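Local structure of neurotoxin (Clostridium botulinum, 2QN0) at residues Lys68-Asp73 with Glu163-Asp167; Phe116-Asn120 with Phe129-Phe133. The protein is the zinc-dependent protease light chain of a botulinum neurotoxin, which probably cleaves SNARE proteins, with a reported dual substrate specificity. All blocks are in the same frame, centred on the assembly; numbering follows the deposited sequence.

Contact 1: residues Lys68-Asp73 with Glu163-Asp167; sequences KSGYYD and ENIID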
loop_
_atom_site.group_PDB
_atom_site.type_symbol
_atom_site.label_atom_id
_atom_site.label_comp_id
_atom_site.label_asym_id
_atom_site.label_seq_id
_atom_site.Cartn_x
_atom_site.Cartn_y
_atom_site.Cartn_z
ATOM N N LYS A 68 14.156 11.371 11.649
ATOM C CA LYS A 68 13.429 10.898 10.478
ATOM C C LYS A 68 13.849 11.633 9.206
ATOM O O LYS A 68 13.723 12.856 9.116
ATOM C CB LYS A 68 11.925 11.078 10.700
ATOM C CG LYS A 68 11.039 10.354 9.700
ATOM C CD LYS A 68 11.176 8.845 9.831
ATOM C CE LYS A 68 10.088 8.126 9.051
ATOM N NZ LYS A 68 10.092 8.514 7.615
ATOM N N SER A 69 14.353 10.883 8.231
ATOM C CA SER A 69 14.783 11.464 6.963
ATOM C C SER A 69 13.575 12.044 6.239
ATOM O O SER A 69 12.522 11.407 6.166
ATOM C CB SER A 69 15.439 10.398 6.081
ATOM O OG SER A 69 16.578 9.840 6.714
ATOM N N GLY A 70 13.729 13.252 5.703
ATOM C CA GLY A 70 12.626 13.883 4.999
ATOM C C GLY A 70 13.024 14.643 3.747
ATOM O O GLY A 70 14.174 15.056 3.586
ATOM N N TYR A 71 12.055 14.815 2.855
ATOM C CA TYR A 71 12.246 15.534 1.600
ATOM C C TYR A 71 10.959 16.317 1.401
ATOM O O TYR A 71 9.884 15.728 1.270
ATOM C CB TYR A 71 12.442 14.553 0.444
ATOM C CG TYR A 71 12.676 15.221 -0.892
ATOM C CD1 TYR A 71 13.961 15.565 -1.307
ATOM C CD2 TYR A 71 11.609 15.526 -1.735
ATOM C CE1 TYR A 71 14.178 16.196 -2.531
ATOM C CE2 TYR A 71 11.815 16.159 -2.963
ATOM C CZ TYR A 71 13.102 16.489 -3.351
ATOM O OH TYR A 71 13.314 17.104 -4.564
ATOM N N TYR A 72 11.067 17.642 1.382
ATOM C CA TYR A 72 9.892 18.495 1.239
ATOM C C TYR A 72 9.924 19.404 0.014
ATOM O O TYR A 72 10.836 20.213 -0.146
ATOM C CB TYR A 72 9.733 19.343 2.503
ATOM C CG TYR A 72 9.531 18.521 3.754
ATOM C CD1 TYR A 72 8.250 18.180 4.188
ATOM C CD2 TYR A 72 10.621 18.042 4.479
ATOM C CE1 TYR A 72 8.059 17.381 5.314
ATOM C CE2 TYR A 72 10.440 17.238 5.606
ATOM C CZ TYR A 72 9.157 16.911 6.016
ATOM O OH TYR A 72 8.971 16.112 7.119
ATOM N N ASP A 73 8.919 19.260 -0.845
ATOM C CA ASP A 73 8.800 20.075 -2.050
ATOM C C ASP A 73 7.321 20.375 -2.260
ATOM O O ASP A 73 6.568 19.536 -2.757
ATOM C CB ASP A 73 9.358 19.335 -3.267
ATOM C CG ASP A 73 9.246 20.151 -4.547
ATOM O OD1 ASP A 73 8.694 21.270 -4.492
ATOM O OD2 ASP A 73 9.703 19.674 -5.605
ATOM N N GLU A 163 3.054 15.173 3.320
ATOM C CA GLU A 163 4.072 16.201 3.535
ATOM C C GLU A 163 5.500 15.738 3.236
ATOM O O GLU A 163 6.214 16.379 2.461
ATOM C CB GLU A 163 3.991 16.744 4.969
ATOM C CG GLU A 163 2.778 17.637 5.245
ATOM C CD GLU A 163 1.490 16.863 5.495
ATOM O OE1 GLU A 163 1.505 15.617 5.413
ATOM O OE2 GLU A 163 0.455 17.507 5.780
ATOM N N ASN A 164 5.920 14.632 3.847
ATOM C CA ASN A 164 7.267 14.103 3.628
ATOM C C ASN A 164 7.248 13.154 2.431
ATOM O O ASN A 164 6.728 12.042 2.512
ATOM C CB ASN A 164 7.756 13.363 4.880
ATOM C CG ASN A 164 9.205 12.925 4.772
ATOM O OD1 ASN A 164 9.808 12.992 3.702
ATOM N ND2 ASN A 164 9.770 12.456 5.883
ATOM N N ILE A 165 7.830 13.598 1.322
ATOM C CA ILE A 165 7.857 12.821 0.093
ATOM C C ILE A 165 8.563 11.470 0.179
ATOM O O ILE A 165 8.225 10.550 -0.565
ATOM C CB ILE A 165 8.459 13.669 -1.058
ATOM C CG1 ILE A 165 7.518 14.843 -1.352
ATOM C CG2 ILE A 165 8.661 12.825 -2.309
ATOM C CD1 ILE A 165 8.049 15.835 -2.378
ATOM N N ILE A 166 9.530 11.328 1.080
ATOM C CA ILE A 166 10.222 10.047 1.182
ATOM C C ILE A 166 9.777 9.189 2.361
ATOM O O ILE A 166 10.531 8.346 2.848
ATOM C CB ILE A 166 11.758 10.225 1.226
ATOM C CG1 ILE A 166 12.158 11.168 2.360
ATOM C CG2 ILE A 166 12.247 10.743 -0.118
ATOM C CD1 ILE A 166 13.664 11.306 2.536
ATOM N N ASP A 167 8.543 9.401 2.810
ATOM C CA ASP A 167 7.983 8.618 3.910
ATOM C C ASP A 167 6.635 8.045 3.467
ATOM O O ASP A 167 5.580 8.488 3.916
ATOM C CB ASP A 167 7.812 9.487 5.161
ATOM C CG ASP A 167 7.359 8.686 6.373
ATOM O OD1 ASP A 167 7.659 7.475 6.432
ATOM O OD2 ASP A 167 6.719 9.266 7.275
HETATM O O HOH W 1 11.656 8.867 5.589
HETATM O O HOH W 2 6.485 18.421 0.566
#

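Contact 2: residues Phe116-Asn120 with Phe129-Phe133; sequences FPGNN and FDVDF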
loop_
_atom_site.group_PDB
_atom_site.type_symbol
_atom_site.label_atom_id
_atom_site.label_comp_id
_atom_site.label_asym_id
_atom_site.label_seq_id
_atom_site.Cartn_x
_atom_site.Cartn_y
_atom_site.Cartn_z
ATOM N N PHE A 116 -15.175 -6.349 4.654
ATOM C CA PHE A 116 -16.501 -6.792 5.056
ATOM C C PHE A 116 -17.284 -5.488 5.193
ATOM O O PHE A 116 -16.772 -4.508 5.735
ATOM C CB PHE A 116 -16.459 -7.490 6.415
ATOM C CG PHE A 116 -17.810 -7.947 6.896
ATOM C CD1 PHE A 116 -18.221 -9.261 6.707
ATOM C CD2 PHE A 116 -18.675 -7.056 7.520
ATOM C CE1 PHE A 116 -19.482 -9.682 7.134
ATOM C CE2 PHE A 116 -19.938 -7.465 7.949
ATOM C CZ PHE A 116 -20.339 -8.780 7.755
ATOM N N PRO A 117 -18.531 -5.450 4.698
ATOM C CA PRO A 117 -19.306 -4.212 4.813
ATOM C C PRO A 117 -19.811 -3.949 6.229
ATOM O O PRO A 117 -20.954 -4.262 6.563
ATOM C CB PRO A 117 -20.441 -4.423 3.809
ATOM C CG PRO A 117 -20.658 -5.897 3.860
ATOM C CD PRO A 117 -19.245 -6.450 3.886
ATOM N N GLY A 118 -18.942 -3.375 7.055
ATOM C CA GLY A 118 -19.314 -3.069 8.422
ATOM C C GLY A 118 -18.125 -2.908 9.346
ATOM O O GLY A 118 -16.972 -3.057 8.934
ATOM N N ASN A 119 -18.409 -2.569 10.599
ATOM C CA ASN A 119 -17.370 -2.423 11.608
ATOM C C ASN A 119 -17.913 -2.926 12.942
ATOM O O ASN A 119 -18.994 -3.516 12.991
ATOM C CB ASN A 119 -16.899 -0.965 11.729
ATOM C CG ASN A 119 -18.001 -0.018 12.162
ATOM O OD1 ASN A 119 -19.005 -0.429 12.744
ATOM N ND2 ASN A 119 -17.805 1.271 11.896
ATOM N N ASN A 120 -17.169 -2.693 14.016
ATOM C CA ASN A 120 -17.580 -3.158 15.338
ATOM C C ASN A 120 -18.989 -2.730 15.743
ATOM O O ASN A 120 -19.690 -3.476 16.426
ATOM C CB ASN A 120 -16.569 -2.694 16.400
ATOM C CG ASN A 120 -16.546 -1.182 16.581
ATOM O OD1 ASN A 120 -16.333 -0.425 15.629
ATOM N ND2 ASN A 120 -16.756 -0.735 17.817
ATOM N N PHE A 129 -22.595 -0.986 3.410
ATOM C CA PHE A 129 -21.641 -0.629 2.371
ATOM C C PHE A 129 -21.142 0.814 2.431
ATOM O O PHE A 129 -20.314 1.219 1.613
ATOM C CB PHE A 129 -22.254 -0.952 1.003
ATOM C CG PHE A 129 -22.421 -2.430 0.758
ATOM C CD1 PHE A 129 -21.383 -3.182 0.215
ATOM C CD2 PHE A 129 -23.599 -3.081 1.119
ATOM C CE1 PHE A 129 -21.510 -4.557 0.035
ATOM C CE2 PHE A 129 -23.738 -4.458 0.944
ATOM C CZ PHE A 129 -22.691 -5.199 0.401
ATOM N N ASP A 130 -21.633 1.586 3.401
ATOM C CA ASP A 130 -21.200 2.979 3.564
ATOM C C ASP A 130 -20.469 3.193 4.889
ATOM O O ASP A 130 -20.197 4.334 5.268
ATOM C CB ASP A 130 -22.393 3.947 3.534
ATOM C CG ASP A 130 -23.022 4.075 2.160
ATOM O OD1 ASP A 130 -22.278 4.152 1.158
ATOM O OD2 ASP A 130 -24.268 4.119 2.088
ATOM N N VAL A 131 -20.143 2.111 5.588
ATOM C CA VAL A 131 -19.484 2.247 6.887
ATOM C C VAL A 131 -18.167 3.013 6.845
ATOM O O VAL A 131 -17.363 2.846 5.925
ATOM C CB VAL A 131 -19.238 0.870 7.553
ATOM C CG1 VAL A 131 -18.118 0.130 6.839
ATOM C CG2 VAL A 131 -18.910 1.064 9.022
ATOM N N ASP A 132 -17.962 3.853 7.857
ATOM C CA ASP A 132 -16.759 4.668 7.979
ATOM C C ASP A 132 -16.404 5.392 6.689
ATOM O O ASP A 132 -17.128 6.294 6.266
ATOM C CB ASP A 132 -15.587 3.802 8.451
ATOM C CG ASP A 132 -15.745 3.356 9.892
ATOM O OD1 ASP A 132 -15.987 4.226 10.753
ATOM O OD2 ASP A 132 -15.628 2.142 10.165
ATOM N N PHE A 133 -15.293 5.007 6.064
ATOM C CA PHE A 133 -14.859 5.635 4.819
ATOM C C PHE A 133 -14.701 4.632 3.678
ATOM O O PHE A 133 -13.904 4.845 2.760
ATOM C CB PHE A 133 -13.537 6.372 5.050
ATOM C CG PHE A 133 -13.676 7.588 5.920
ATOM C CD1 PHE A 133 -14.065 8.805 5.378
ATOM C CD2 PHE A 133 -13.471 7.503 7.292
ATOM C CE1 PHE A 133 -14.251 9.922 6.190
ATOM C CE2 PHE A 133 -13.654 8.612 8.111
ATOM C CZ PHE A 133 -14.046 9.824 7.558
#

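Contact 1: residues Lys68-Asp73 with Glu163-Asp167
Y71 and I165 meet through one backbone hydrogen bond, I165 N to Y71 O at 3.0 Å, where an extended run, 68-73, passes the type I turn from N164 to D167. The N164 amide does most of the joining. With CG anti to the backbone N (chi1 -174°), its side chain reaches across to G70. ND2 gives a nearly straight bond (170°) to S69 O, 3.0 Å away, while OD1 accepts from Y71 N at 3.0 Å and, on the opposite face of its plane, from I166 N. The latter bond closes an Asx turn, a role suited to asparagine, whose amide can donate to one segment and accept from both. G70 CA comes obliquely to within 3.2 Å of N164 OD1; glycine suits this place, since a beta carbon would run into the Y72 ring and press on N164 ND2. I165 CD1 meets the edge of the Y71 ring, 3.6 Å from CD2, and I166 CG2 packs on Y71 CB; the phenol OH itself bonds N425. K68, bent at chi2 and chi4, brings NZ to D167 OD1 at 2.9 Å in a salt bridge. Water joins K68 NZ to S69 O and I166 O, and another links D73 N with E163 O. Three direct hydrogen bonds thus fix how the two loops face each other, and the salt bridge ties exposed K68 to D167.

Contact 2: residues Phe116-Asn120 with Phe129-Phe133
P117 leans on one face of the F129 ring by its CB-CG side, CB over the middle, 3.9 Å from the centroid and 11° off the normal. This CH-pi contact, together with V131, makes up the tightly packed part. The two side chains run side by side, and proline suits the place because it offers a compact, rigid C-H surface to an aromatic face, while its restricted phi suits the inverse gamma turn centred on it, whose closing bond is weak. F129 also stacks on F315 and meets Y322 edge-to-face, and L326 of helix 319-330 touches P117, so further aromatic and aliphatic groups pack against this end. V131 comes next. Its CG1 approaches G118 N at 3.6 Å, and CG2, anti to the backbone N, sits 3.1 Å from N119 ND2, a close apolar contact and not a bond. The backbone angles of G118 would jam a beta carbon against the preceding carbonyl, which calls for glycine.

Toward D132, which is partly exposed, the contact becomes polar, and a single hydrogen bond joins it to N119. N119 ND2 donates to D132 OD2 at 2.9 Å, nearly straight at 167°. The acceptor lies close to the amide plane, but the donor stands above the carboxylate plane, and the two planes are turned 54° apart. Aspartate suits the place because its two oxygens serve different partners: OD1 accepts from L175 N and N178 ND2. The contact therefore passes from dispersion and CH-pi attraction at the proline to directional bonding at N119, where three N-H donors around the D132 carboxylate probably favour its anionic form.

In the fold
Contact 2 is nested along the chain within the loop that contact 1 closes, yet the two do not touch: their centres lie about 32 Å apart and their nearest atoms about 17 Å. Contact 1 joins the loop after strand 43-46 to the one between strands 156-159 and 169-171, whereas contact 2 brings together the loops flanking the short strand 126-128. Contact 1 lies near the active site, without touching it. The D167 side chain is about 8 Å from the zinc ion, which H229, H233 and E269 bind; the histidines belong to an HExxH sequence on helix 223-238, as in other zinc proteases of this family. Contact 2 instead packs beside helix 319-330.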